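Local coordinates for erythrocyte binding antigen 140 (Plasmodium falciparum, PDB 4GF2), which probably binds sialylated glycophorin C on the host red cell through its paired Duffy-binding-like domains during erythrocyte invasion, at residues 182-185 with 186-190; 191-194 with 195-199; 203-206 with 207-211; 213-216 with 217-221; 272-275 with 276-280. The protein carries 3 engineered substitutions. All coordinates share one frame; numbering follows the deposited sequence.

Interaction 1: residues 182-185 with 186-190; sequences EWNE and NFLME. With GOL (glycerol), chain D.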
loop_
_atom_site.group_PDB
_atom_site.type_symbol
_atom_site.label_atom_id
_atom_site.label_comp_id
_atom_site.label_asym_id
_atom_site.label_seq_id
_atom_site.Cartn_x
_atom_site.Cartn_y
_atom_site.Cartn_z
ATOM N N GLU A 182 28.038 -11.440 -10.486
ATOM C CA GLU A 182 27.290 -10.941 -11.631
ATOM C C GLU A 182 25.975 -10.340 -11.152
ATOM O O GLU A 182 25.618 -9.224 -11.526
ATOM C CB GLU A 182 27.020 -12.062 -12.645
ATOM C CG GLU A 182 26.242 -11.600 -13.884
ATOM C CD GLU A 182 25.907 -12.729 -14.845
ATOM O OE1 GLU A 182 26.150 -13.905 -14.503
ATOM O OE2 GLU A 182 25.397 -12.436 -15.951
ATOM N N TRP A 183 25.266 -11.085 -10.310
ATOM C CA TRP A 183 23.982 -10.636 -9.787
ATOM C C TRP A 183 24.131 -9.314 -9.045
ATOM O O TRP A 183 23.315 -8.405 -9.209
ATOM C CB TRP A 183 23.384 -11.688 -8.852
ATOM C CG TRP A 183 22.059 -11.282 -8.318
ATOM C CD1 TRP A 183 20.838 -11.622 -8.814
ATOM C CD2 TRP A 183 21.816 -10.438 -7.190
ATOM N NE1 TRP A 183 19.846 -11.048 -8.062
ATOM C CE2 TRP A 183 20.420 -10.314 -7.058
ATOM C CE3 TRP A 183 22.641 -9.775 -6.279
ATOM C CZ2 TRP A 183 19.830 -9.555 -6.051
ATOM C CZ3 TRP A 183 22.057 -9.023 -5.279
ATOM C CH2 TRP A 183 20.665 -8.917 -5.173
ATOM N N ASN A 184 25.173 -9.213 -8.225
ATOM C CA ASN A 184 25.444 -7.989 -7.484
ATOM C C ASN A 184 25.583 -6.796 -8.421
ATOM O O ASN A 184 25.030 -5.726 -8.160
ATOM C CB ASN A 184 26.713 -8.139 -6.646
ATOM C CG ASN A 184 26.986 -6.922 -5.777
ATOM O OD1 ASN A 184 26.063 -6.246 -5.323
ATOM N ND2 ASN A 184 28.260 -6.638 -5.545
ATOM N N GLU A 185 26.316 -6.980 -9.514
ATOM C CA GLU A 185 26.496 -5.918 -10.500
ATOM C C GLU A 185 25.183 -5.593 -11.213
ATOM O O GLU A 185 24.838 -4.425 -11.378
ATOM C CB GLU A 185 27.573 -6.300 -11.517
ATOM C CG GLU A 185 28.983 -6.312 -10.941
ATOM C CD GLU A 185 30.013 -6.880 -11.907
ATOM O OE1 GLU A 185 29.663 -7.787 -12.693
ATOM O OE2 GLU A 185 31.174 -6.418 -11.880
ATOM N N ASN A 186 24.451 -6.620 -11.634
ATOM C CA ASN A 186 23.160 -6.406 -12.272
ATOM C C ASN A 186 22.256 -5.598 -11.347
ATOM O O ASN A 186 21.509 -4.724 -11.790
ATOM C CB ASN A 186 22.475 -7.735 -12.615
ATOM C CG ASN A 186 23.251 -8.575 -13.628
ATOM O OD1 ASN A 186 23.101 -9.799 -13.666
ATOM N ND2 ASN A 186 24.070 -7.928 -14.454
ATOM N N PHE A 187 22.339 -5.898 -10.056
ATOM C CA PHE A 187 21.468 -5.293 -9.057
ATOM C C PHE A 187 21.749 -3.809 -8.852
ATOM O O PHE A 187 20.830 -2.993 -8.860
ATOM C CB PHE A 187 21.626 -6.027 -7.727
ATOM C CG PHE A 187 20.940 -5.352 -6.581
ATOM C CD1 PHE A 187 19.564 -5.402 -6.458
ATOM C CD2 PHE A 187 21.669 -4.675 -5.623
ATOM C CE1 PHE A 187 18.931 -4.784 -5.403
ATOM C CE2 PHE A 187 21.038 -4.056 -4.568
ATOM C CZ PHE A 187 19.669 -4.111 -4.457
ATOM N N LEU A 188 23.019 -3.467 -8.660
ATOM C CA LEU A 188 23.405 -2.085 -8.403
ATOM C C LEU A 188 23.083 -1.194 -9.594
ATOM O O LEU A 188 22.765 -0.019 -9.432
ATOM C CB LEU A 188 24.896 -1.996 -8.066
ATOM C CG LEU A 188 25.302 -2.694 -6.763
ATOM C CD1 LEU A 188 26.809 -2.660 -6.573
ATOM C CD2 LEU A 188 24.599 -2.068 -5.565
ATOM N N MET A 189 23.156 -1.757 -10.791
ATOM C CA MET A 189 22.901 -0.987 -11.997
ATOM C C MET A 189 21.419 -0.651 -12.089
ATOM O O MET A 189 21.042 0.508 -12.267
ATOM C CB MET A 189 23.352 -1.772 -13.229
ATOM C CG MET A 189 23.216 -1.010 -14.536
ATOM S SD MET A 189 24.105 -1.806 -15.891
ATOM C CE MET A 189 23.239 -3.369 -16.004
ATOM N N GLU A 190 20.578 -1.669 -11.952
ATOM C CA GLU A 190 19.143 -1.473 -12.057
ATOM C C GLU A 190 18.653 -0.623 -10.880
ATOM O O GLU A 190 17.694 0.139 -11.005
ATOM C CB GLU A 190 18.434 -2.832 -12.110
ATOM C CG GLU A 190 16.914 -2.769 -12.169
ATOM C CD GLU A 190 16.394 -2.094 -13.424
ATOM O OE1 GLU A 190 17.210 -1.720 -14.290
ATOM O OE2 GLU A 190 15.161 -1.935 -13.542
HETATM C C1 GOL D . 26.288 -7.285 -16.925
HETATM O O1 GOL D . 25.854 -8.579 -16.564
HETATM C C2 GOL D . 27.237 -6.696 -15.882
HETATM O O2 GOL D . 28.091 -7.702 -15.386
HETATM C C3 GOL D . 26.482 -6.079 -14.709
HETATM O O3 GOL D . 25.274 -5.481 -15.122
HETATM O O HOH W 1 22.802 -11.515 -15.956
#
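Glu182 meets Asn186 one helical turn on, and a water joins their side chains: it donates to Glu182 OE2 at 2.8 Å and to Asn186 OD1 at 2.9 Å. The carboxylate and amide planes stand 66° apart. OE1 of the same carboxylate is held by a salt bridge to Arg39, while Asn186 OD1 also receives the indole N-H of Trp23. Trp183 follows, its CG anti to the backbone N (chi1 -179°), which lays the indole alongside Phe187. The rings are nearly parallel, 7° between planes, yet slid apart with centroids 5.1 Å from each other; what sits over the indole face is Phe187 CB, a CH-pi contact 4.0 Å from the centroid of the six-membered ring of Trp183. The indole nitrogen itself is hydrogen-bonded to Gln232. Asn184 contributes its carbonyl to Leu188 N, and its OD1 rests 3.9 Å from Leu188 CD1. At Glu185, OE1 accepts from O2 of a glycerol at 3.1 Å, and the same glycerol takes a bond from Asn186 ND2 to its O1 at 2.8 Å; it probably came from the crystallisation liquor. The 182-186, 183-187 and 184-188 pairs have the i to i+4 spacing of a regular alpha helix, here the long helix 175-202 of a Duffy-binding-like domain, whose aromatic side packs on helix 213-242.

Interaction 2: residues 191-194 with 195-199; sequences KKRL and FLNIK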
loop_
_atom_site.group_PDB
_atom_site.type_symbol
_atom_site.label_atom_id
_atom_site.label_comp_id
_atom_site.label_asym_id
_atom_site.label_seq_id
_atom_site.Cartn_x
_atom_site.Cartn_y
_atom_site.Cartn_z
ATOM N N LYS A 191 19.338 -0.738 -9.747
ATOM C CA LYS A 191 18.995 0.029 -8.557
ATOM C C LYS A 191 19.199 1.522 -8.799
ATOM O O LYS A 191 18.310 2.328 -8.525
ATOM C CB LYS A 191 19.836 -0.446 -7.372
ATOM C CG LYS A 191 19.589 0.297 -6.074
ATOM C CD LYS A 191 19.964 -0.568 -4.876
ATOM C CE LYS A 191 20.694 0.224 -3.804
ATOM N NZ LYS A 191 19.863 1.319 -3.252
ATOM N N LYS A 192 20.370 1.884 -9.317
ATOM C CA LYS A 192 20.650 3.271 -9.672
ATOM C C LYS A 192 19.587 3.805 -10.621
ATOM O O LYS A 192 18.976 4.843 -10.365
ATOM C CB LYS A 192 22.017 3.400 -10.347
ATOM C CG LYS A 192 23.207 3.268 -9.419
ATOM C CD LYS A 192 24.508 3.477 -10.184
ATOM C CE LYS A 192 25.727 3.174 -9.325
ATOM N NZ LYS A 192 27.002 3.376 -10.075
ATOM N N ARG A 193 19.379 3.090 -11.722
ATOM C CA ARG A 193 18.457 3.537 -12.758
ATOM C C ARG A 193 17.066 3.791 -12.184
ATOM O O ARG A 193 16.476 4.844 -12.414
ATOM C CB ARG A 193 18.379 2.507 -13.884
ATOM C CG ARG A 193 17.630 2.991 -15.109
ATOM C CD ARG A 193 17.422 1.862 -16.106
ATOM N NE ARG A 193 16.446 0.880 -15.634
ATOM C CZ ARG A 193 15.128 1.037 -15.705
ATOM N NH1 ARG A 193 14.610 2.141 -16.224
ATOM N NH2 ARG A 193 14.321 0.090 -15.252
ATOM N N LEU A 194 16.544 2.830 -11.431
ATOM C CA LEU A 194 15.208 2.971 -10.871
ATOM C C LEU A 194 15.136 4.147 -9.899
ATOM O O LEU A 194 14.103 4.806 -9.793
ATOM C CB LEU A 194 14.770 1.681 -10.180
ATOM C CG LEU A 194 14.431 0.508 -11.103
ATOM C CD1 LEU A 194 14.174 -0.746 -10.285
ATOM C CD2 LEU A 194 13.230 0.822 -11.981
ATOM N N PHE A 195 16.232 4.423 -9.199
ATOM C CA PHE A 195 16.229 5.508 -8.228
ATOM C C PHE A 195 16.358 6.870 -8.905
ATOM O O PHE A 195 15.803 7.862 -8.424
ATOM C CB PHE A 195 17.334 5.329 -7.190
ATOM C CG PHE A 195 17.077 6.074 -5.916
ATOM C CD1 PHE A 195 16.229 5.548 -4.953
ATOM C CD2 PHE A 195 17.664 7.305 -5.685
ATOM C CE1 PHE A 195 15.981 6.234 -3.777
ATOM C CE2 PHE A 195 17.419 7.996 -4.510
ATOM C CZ PHE A 195 16.576 7.460 -3.556
ATOM N N LEU A 196 17.084 6.924 -10.016
ATOM C CA LEU A 196 17.203 8.166 -10.771
ATOM C C LEU A 196 15.842 8.570 -11.314
ATOM O O LEU A 196 15.498 9.750 -11.331
ATOM C CB LEU A 196 18.212 8.027 -11.915
ATOM C CG LEU A 196 19.687 7.948 -11.509
ATOM C CD1 LEU A 196 20.572 7.850 -12.738
ATOM C CD2 LEU A 196 20.096 9.144 -10.659
ATOM N N ASN A 197 15.063 7.589 -11.759
ATOM C CA ASN A 197 13.690 7.860 -12.164
ATOM C C ASN A 197 12.907 8.487 -11.014
ATOM O O ASN A 197 12.136 9.424 -11.215
ATOM C CB ASN A 197 13.002 6.581 -12.637
ATOM C CG ASN A 197 13.481 6.136 -14.001
ATOM O OD1 ASN A 197 13.860 6.957 -14.836
ATOM N ND2 ASN A 197 13.467 4.829 -14.238
ATOM N N ILE A 198 13.116 7.975 -9.806
ATOM C CA ILE A 198 12.447 8.521 -8.628
ATOM C C ILE A 198 12.805 9.990 -8.430
ATOM O O ILE A 198 11.932 10.809 -8.164
ATOM C CB ILE A 198 12.805 7.737 -7.351
ATOM C CG1 ILE A 198 12.107 6.377 -7.355
ATOM C CG2 ILE A 198 12.404 8.521 -6.119
ATOM C CD1 ILE A 198 12.519 5.477 -6.211
ATOM N N LYS A 199 14.088 10.320 -8.556
ATOM C CA LYS A 199 14.532 11.704 -8.416
ATOM C C LYS A 199 13.883 12.578 -9.478
ATOM O O LYS A 199 13.320 13.630 -9.178
ATOM C CB LYS A 199 16.053 11.810 -8.539
ATOM C CG LYS A 199 16.828 11.126 -7.427
ATOM C CD LYS A 199 18.062 11.932 -7.037
ATOM C CE LYS A 199 19.029 11.103 -6.203
ATOM N NZ LYS A 199 20.073 11.935 -5.543
#
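This is a local i to i+4 contact within helix 175-202, a long helix of a Duffy-binding-like domain, and it rests mainly on the backbone, with side chains folding back over the carbonyls of the preceding turn. Lys192 O is met twice: Leu196 N donates a 2.8 Å bond nearly in line with the carbonyl, and Phe195 N adds a weak one at an N-H...O angle of 121°. Phe195 N also bonds Lys191 O at 3.0 Å, so its single N-H is shared between two carbonyls. Over the same Lys192 oxygen lies Leu196 CG, 3.4 Å away. One residue along, Arg193 and Asn197 merely lie near each other, Arg193 NH1 3.5 Å from Asn197 ND2, two donors with guanidinium and amide planes turned 73° apart. The arginine chain bends at its third torsion (chi3 71°), and its polar partner is Glu190, which forms a salt bridge with NH2. Ile198 closes the series with a weak bond from its N to Leu194 O, and its CG1 lies 3.5 Å from that oxygen. Leu194 packs against Tyr222 and Phe225 of helix 213-242, Phe195 meets Tyr222 edge to face, and Ile198 reaches helix 273-279 at Leu278 and Cys279.

Interaction 3: residues 203-206 with 207-211; sequences VENK and KYEAC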
loop_
_atom_site.group_PDB
_atom_site.type_symbol
_atom_site.label_atom_id
_atom_site.label_comp_id
_atom_site.label_asym_id
_atom_site.label_seq_id
_atom_site.Cartn_x
_atom_site.Cartn_y
_atom_site.Cartn_z
ATOM N N VAL A 203 11.463 14.792 -7.745
ATOM C CA VAL A 203 12.238 15.999 -7.489
ATOM C C VAL A 203 12.744 15.973 -6.047
ATOM O O VAL A 203 13.613 15.168 -5.715
ATOM C CB VAL A 203 11.400 17.262 -7.761
ATOM C CG1 VAL A 203 12.275 18.506 -7.717
ATOM C CG2 VAL A 203 10.709 17.150 -9.109
ATOM N N GLU A 204 12.201 16.836 -5.192
ATOM C CA GLU A 204 12.553 16.838 -3.774
ATOM C C GLU A 204 11.342 16.489 -2.912
ATOM O O GLU A 204 11.428 16.456 -1.684
ATOM C CB GLU A 204 13.109 18.202 -3.357
ATOM C CG GLU A 204 14.402 18.584 -4.062
ATOM C CD GLU A 204 15.081 19.791 -3.442
ATOM O OE1 GLU A 204 14.430 20.848 -3.305
ATOM O OE2 GLU A 204 16.273 19.681 -3.090
ATOM N N ASN A 205 10.212 16.233 -3.559
ATOM C CA ASN A 205 8.993 15.875 -2.849
ATOM C C ASN A 205 8.584 16.951 -1.846
ATOM O O ASN A 205 8.041 16.650 -0.782
ATOM C CB ASN A 205 9.178 14.536 -2.129
ATOM C CG ASN A 205 7.865 13.938 -1.666
ATOM O OD1 ASN A 205 6.819 14.159 -2.275
ATOM N ND2 ASN A 205 7.912 13.181 -0.578
ATOM N N LYS A 206 8.842 18.210 -2.187
ATOM C CA LYS A 206 8.439 19.325 -1.332
ATOM C C LYS A 206 7.140 19.963 -1.820
ATOM O O LYS A 206 6.626 20.893 -1.205
ATOM C CB LYS A 206 9.548 20.372 -1.268
ATOM C CG LYS A 206 10.773 19.915 -0.492
ATOM C CD LYS A 206 11.940 20.873 -0.672
ATOM C CE LYS A 206 13.140 20.445 0.155
ATOM N NZ LYS A 206 14.325 21.315 -0.083
ATOM N N LYS A 207 6.616 19.456 -2.928
ATOM C CA LYS A 207 5.368 19.952 -3.488
ATOM C C LYS A 207 4.358 18.814 -3.585
ATOM O O LYS A 207 3.549 18.760 -4.514
ATOM C CB LYS A 207 5.607 20.552 -4.873
ATOM C CG LYS A 207 6.510 21.770 -4.881
ATOM C CD LYS A 207 6.801 22.219 -6.306
ATOM C CE LYS A 207 7.549 23.543 -6.339
ATOM N NZ LYS A 207 7.876 23.961 -7.734
ATOM N N TYR A 208 4.420 17.899 -2.623
ATOM C CA TYR A 208 3.491 16.775 -2.560
ATOM C C TYR A 208 3.542 15.911 -3.817
ATOM O O TYR A 208 2.532 15.342 -4.224
ATOM C CB TYR A 208 2.067 17.284 -2.320
ATOM C CG TYR A 208 1.910 17.995 -0.993
ATOM C CD1 TYR A 208 2.312 17.389 0.190
ATOM C CD2 TYR A 208 1.383 19.278 -0.925
ATOM C CE1 TYR A 208 2.182 18.030 1.401
ATOM C CE2 TYR A 208 1.249 19.930 0.286
ATOM C CZ TYR A 208 1.652 19.301 1.446
ATOM O OH TYR A 208 1.526 19.936 2.659
ATOM N N GLU A 209 4.723 15.804 -4.419
ATOM C CA GLU A 209 4.892 14.999 -5.627
ATOM C C GLU A 209 4.575 13.530 -5.369
ATOM O O GLU A 209 3.980 12.858 -6.209
ATOM C CB GLU A 209 6.319 15.119 -6.172
ATOM C CG GLU A 209 6.626 16.435 -6.866
ATOM C CD GLU A 209 7.245 17.459 -5.936
ATOM O OE1 GLU A 209 6.995 17.386 -4.713
ATOM O OE2 GLU A 209 7.989 18.333 -6.429
ATOM N N ALA A 210 4.970 13.035 -4.202
ATOM C CA ALA A 210 4.768 11.630 -3.862
ATOM C C ALA A 210 3.295 11.307 -3.652
ATOM O O ALA A 210 2.934 10.149 -3.466
ATOM C CB ALA A 210 5.564 11.271 -2.622
ATOM N N CYS A 211 2.447 12.330 -3.681
ATOM C CA CYS A 211 1.013 12.128 -3.530
ATOM C C CYS A 211 0.329 11.876 -4.876
ATOM O O CYS A 211 -0.883 11.689 -4.929
ATOM C CB CYS A 211 0.375 13.336 -2.835
ATOM S SG CYS A 211 1.176 13.822 -1.276
HETATM O O HOH W 2 5.630 17.393 0.063
#
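Asn205 lays its side-chain amide against Ala210: OD1 accepts the Ala210 N-H at 2.9 Å and lies 3.2 Å from the methyl CB of that residue. The donor stands 36° out of the plane of the amide carbonyl, so the bond meets the oxygen from above. A chi1 of -166°, with CG opposite the backbone N, swings the amide across the turn although the CB bond leads away from it. The other end of the group is also occupied, since ND2 donates to the carbonyls of Asp277 and Asp280; with both ends bonded, the rotation of this buried amide is fixed. The residues belong to the connection between helix 175-202 and helix 213-242 of the Duffy-binding-like fold. The first helix ends where Val203 takes a positive phi (59°), and a short 3-10 segment, 209-211, ends in Cys211, which is disulfide-bonded to Cys281. Inside the turn Glu209 curls back, bent at its second torsion. Its OE1 receives Lys207 N at 2.8 Å on the syn side of the carboxylate, tilted out of its plane, and comes within 3.1 Å of Asn205 CA, while OE2 lies 3.8 Å from Val203 CB. A water bridges the two limbs of the turn, donating to Asn205 O at 2.7 Å and accepting from Tyr208 N at 3.0 Å. On the outer side Lys206 NZ forms a salt bridge with Glu204 OE1.

Interaction 4: residues 213-216 with 217-221; sequences GGCR and LPCSS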
loop_
_atom_site.group_PDB
_atom_site.type_symbol
_atom_site.label_atom_id
_atom_site.label_comp_id
_atom_site.label_asym_id
_atom_site.label_seq_id
_atom_site.Cartn_x
_atom_site.Cartn_y
_atom_site.Cartn_z
ATOM N N GLY A 213 0.534 10.001 -9.042
ATOM C CA GLY A 213 1.039 8.899 -9.843
ATOM C C GLY A 213 2.387 9.116 -10.507
ATOM O O GLY A 213 3.174 8.181 -10.631
ATOM N N GLY A 214 2.660 10.339 -10.947
ATOM C CA GLY A 214 3.922 10.635 -11.604
ATOM C C GLY A 214 5.111 10.151 -10.793
ATOM O O GLY A 214 6.071 9.604 -11.336
ATOM N N CYS A 215 5.034 10.350 -9.480
ATOM C CA CYS A 215 6.114 9.986 -8.571
ATOM C C CYS A 215 5.873 8.610 -7.946
ATOM O O CYS A 215 6.810 7.839 -7.742
ATOM C CB CYS A 215 6.241 11.049 -7.477
ATOM S SG CYS A 215 7.365 10.654 -6.124
ATOM N N ARG A 216 4.615 8.298 -7.655
ATOM C CA ARG A 216 4.284 7.056 -6.961
ATOM C C ARG A 216 4.595 5.814 -7.794
ATOM O O ARG A 216 4.819 4.735 -7.244
ATOM C CB ARG A 216 2.814 7.058 -6.533
ATOM C CG ARG A 216 2.479 8.159 -5.536
ATOM C CD ARG A 216 1.029 8.115 -5.095
ATOM N NE ARG A 216 0.755 6.982 -4.214
ATOM C CZ ARG A 216 1.079 6.940 -2.925
ATOM N NH1 ARG A 216 1.699 7.964 -2.356
ATOM N NH2 ARG A 216 0.789 5.870 -2.202
ATOM N N LEU A 217 4.614 5.960 -9.116
ATOM C CA LEU A 217 4.899 4.824 -9.989
ATOM C C LEU A 217 6.369 4.395 -9.927
ATOM O O LEU A 217 6.662 3.229 -9.668
ATOM C CB LEU A 217 4.480 5.123 -11.429
ATOM C CG LEU A 217 2.971 5.262 -11.664
ATOM C CD1 LEU A 217 2.684 5.431 -13.148
ATOM C CD2 LEU A 217 2.194 4.078 -11.099
ATOM N N PRO A 218 7.301 5.325 -10.177
ATOM C CA PRO A 218 8.703 4.916 -10.024
ATOM C C PRO A 218 9.016 4.463 -8.594
ATOM O O PRO A 218 9.803 3.537 -8.404
ATOM C CB PRO A 218 9.495 6.178 -10.405
ATOM C CG PRO A 218 8.512 7.298 -10.368
ATOM C CD PRO A 218 7.177 6.699 -10.688
ATOM N N CYS A 219 8.403 5.098 -7.601
ATOM C CA CYS A 219 8.584 4.675 -6.214
ATOM C C CYS A 219 8.123 3.237 -6.050
ATOM O O CYS A 219 8.791 2.424 -5.409
ATOM C CB CYS A 219 7.798 5.578 -5.259
ATOM S SG CYS A 219 8.475 7.237 -5.087
ATOM N N SER A 220 6.973 2.931 -6.636
ATOM C CA SER A 220 6.385 1.603 -6.547
ATOM C C SER A 220 7.234 0.580 -7.288
ATOM O O SER A 220 7.446 -0.531 -6.804
ATOM C CB SER A 220 4.969 1.619 -7.120
ATOM O OG SER A 220 4.452 0.306 -7.219
ATOM N N SER A 221 7.712 0.957 -8.468
ATOM C CA SER A 221 8.567 0.077 -9.256
ATOM C C SER A 221 9.825 -0.253 -8.468
ATOM O O SER A 221 10.259 -1.402 -8.428
ATOM C CB SER A 221 8.940 0.737 -10.586
ATOM O OG SER A 221 7.798 0.911 -11.408
#
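Leu217 N bonds Gly213 O at 3.0 Å to open the first turn of helix 213-242. The i to i+4 pattern then misses a step at Pro218, which has no N-H, and the helix is kinked there. It resumes with Cys219 N to Cys215 O, a bond of 163° lying in the carbonyl plane, and with Ser220 N to Arg216 O at 2.9 Å. This is a proline kink near the start of a long helix of the Duffy-binding-like fold, which carries two cysteines a turn apart. The proline ring occupies the place of the missing bond: Pro218 CD lies 3.2 Å from Gly214 O, and Pro218 CG crowds Cys215 O. Leu217 folds over the turn before it, Leu217 CG 3.1 Å from Gly213 O. Arg216 extends from the helix and bends at its third torsion (chi3 72°), which helps carry the guanidinium to its partners: NH1 is hydrogen-bonded to Ala210 O and NH2 makes salt bridges with Asp363 and Glu366. Cys215 and Cys219 belong to two different disulfides, with Cys202 and Cys279 respectively, which tie this helix start to helix 175-202 and to helix 273-279. Neighbouring but not bonded to each other, the two sulfurs sit side by side, Cys215 SG 3.7 Å from Cys219 SG.

Interaction 5: residues 272-275 with 276-280; sequences EKEY and DDLCD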
loop_
_atom_site.group_PDB
_atom_site.type_symbol
_atom_site.label_atom_id
_atom_site.label_comp_id
_atom_site.label_asym_id
_atom_site.label_seq_id
_atom_site.Cartn_x
_atom_site.Cartn_y
_atom_site.Cartn_z
ATOM N N GLU A 272 16.601 3.464 2.591
ATOM C CA GLU A 272 17.286 4.566 3.251
ATOM C C GLU A 272 16.329 5.719 3.523
ATOM O O GLU A 272 15.198 5.733 3.039
ATOM C CB GLU A 272 18.464 5.046 2.398
ATOM C CG GLU A 272 19.546 3.991 2.192
ATOM C CD GLU A 272 20.548 4.374 1.117
ATOM O OE1 GLU A 272 20.447 5.497 0.579
ATOM O OE2 GLU A 272 21.434 3.549 0.808
ATOM N N LYS A 273 16.798 6.681 4.308
ATOM C CA LYS A 273 16.014 7.860 4.633
ATOM C C LYS A 273 15.539 8.520 3.346
ATOM O O LYS A 273 14.411 9.005 3.262
ATOM C CB LYS A 273 16.859 8.843 5.451
ATOM C CG LYS A 273 16.138 9.471 6.631
ATOM C CD LYS A 273 15.268 10.641 6.209
ATOM C CE LYS A 273 14.535 11.254 7.397
ATOM N NZ LYS A 273 15.466 11.771 8.442
ATOM N N GLU A 274 16.399 8.513 2.333
ATOM C CA GLU A 274 16.134 9.250 1.105
ATOM C C GLU A 274 14.892 8.735 0.386
ATOM O O GLU A 274 14.127 9.518 -0.175
ATOM C CB GLU A 274 17.340 9.193 0.170
ATOM C CG GLU A 274 17.252 10.169 -0.991
ATOM C CD GLU A 274 18.506 10.184 -1.841
ATOM O OE1 GLU A 274 19.386 9.323 -1.620
ATOM O OE2 GLU A 274 18.612 11.057 -2.727
ATOM N N TYR A 275 14.690 7.422 0.395
ATOM C CA TYR A 275 13.512 6.857 -0.247
ATOM C C TYR A 275 12.235 7.384 0.407
ATOM O O TYR A 275 11.332 7.873 -0.273
ATOM C CB TYR A 275 13.525 5.331 -0.193
ATOM C CG TYR A 275 12.256 4.748 -0.753
ATOM C CD1 TYR A 275 11.136 4.583 0.050
ATOM C CD2 TYR A 275 12.161 4.401 -2.091
ATOM C CE1 TYR A 275 9.967 4.070 -0.460
ATOM C CE2 TYR A 275 10.992 3.885 -2.610
ATOM C CZ TYR A 275 9.898 3.724 -1.790
ATOM O OH TYR A 275 8.732 3.211 -2.305
ATOM N N ASP A 276 12.167 7.277 1.731
ATOM C CA ASP A 276 11.030 7.787 2.489
ATOM C C ASP A 276 10.821 9.277 2.233
ATOM O O ASP A 276 9.688 9.748 2.142
ATOM C CB ASP A 276 11.239 7.548 3.985
ATOM C CG ASP A 276 10.999 6.104 4.388
ATOM O OD1 ASP A 276 10.840 5.247 3.496
ATOM O OD2 ASP A 276 10.972 5.827 5.606
ATOM N N ASP A 277 11.919 10.016 2.113
ATOM C CA ASP A 277 11.856 11.457 1.889
ATOM C C ASP A 277 11.261 11.809 0.526
ATOM O O ASP A 277 10.672 12.876 0.360
ATOM C CB ASP A 277 13.255 12.073 1.991
ATOM C CG ASP A 277 13.843 11.975 3.386
ATOM O OD1 ASP A 277 13.066 11.855 4.363
ATOM O OD2 ASP A 277 15.088 12.027 3.503
ATOM N N LEU A 278 11.427 10.924 -0.450
ATOM C CA LEU A 278 11.014 11.223 -1.818
ATOM C C LEU A 278 9.737 10.502 -2.234
ATOM O O LEU A 278 9.081 10.905 -3.195
ATOM C CB LEU A 278 12.127 10.856 -2.798
ATOM C CG LEU A 278 13.399 11.704 -2.760
ATOM C CD1 LEU A 278 14.353 11.241 -3.845
ATOM C CD2 LEU A 278 13.087 13.184 -2.921
ATOM N N CYS A 279 9.386 9.439 -1.519
ATOM C CA CYS A 279 8.316 8.555 -1.971
ATOM C C CYS A 279 7.136 8.454 -1.013
ATOM O O CYS A 279 6.126 7.840 -1.342
ATOM C CB CYS A 279 8.877 7.163 -2.248
ATOM S SG CYS A 279 9.949 7.105 -3.692
ATOM N N ASP A 280 7.261 9.050 0.168
ATOM C CA ASP A 280 6.131 9.136 1.089
ATOM C C ASP A 280 5.352 10.419 0.832
ATOM O O ASP A 280 5.912 11.517 0.894
ATOM C CB ASP A 280 6.605 9.113 2.544
ATOM C CG ASP A 280 6.979 7.721 3.017
ATOM O OD1 ASP A 280 7.035 6.800 2.175
ATOM O OD2 ASP A 280 7.219 7.549 4.233
#
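Tyr275 O is gripped by two backbone N-H groups: Cys279 N donates at 2.8 Å, a weak bond because its angle is only 129°, and Leu278 N approaches at 3.1 Å from well above the carbonyl plane. Leu278 N also makes a weak bond to Glu274 O, and is thus shared between an i+3 and an i+4 acceptor, a mix seen at the end of a helix. One residue earlier the bond from Asp277 N to Lys273 O, 2.9 Å, is regular. Tyr275 has CG opposite its backbone N (chi1 175°), which puts the ring where Cys279, one turn on, covers one face. Cys279 SG lies 3.9 Å from the centroid of the Tyr275 ring, 25° off the normal, and its CB stands over the same face, giving a Cys sulfur-aromatic contact with a CH-pi component. Cys279 is the last residue of the short helix 273-279 of the Duffy-binding-like fold, and Tyr275 OH is hydrogen-bonded to Cys219 O. Asp276 approaches the ring at its edge, OD1 3.5 Å from Tyr275 CD1 and in the ring plane. Opposite charges stay apart at Lys273, its NZ 4.7 Å from Asp277 OD1. Glu274 and Leu278 face helix 175-202, where they meet Phe195 and Ile198.

Interactions 1 and 2 follow one another along helix 175-202, their centres 14 Å apart; interaction 3 forms the connection after it and interaction 4 starts helix 213-242. Interaction 5 touches interactions 2, 3 and 4. Its Cys279 SG is bonded to Cys219 SG of interaction 4 at 2.0 Å, and Asn205 ND2 of interaction 3 reaches Asp277 O, 2.9 Å, and Asp280 O, 3.0 Å. Ile198 of interaction 2 packs between 272-280 and 213-221, with Ile198 CG2 3.7 Å from Cys279 SG. Interaction 1 lies apart, its centre about 28 Å from that of interaction 3 and its nearest atoms about 9 Å from those of interaction 5.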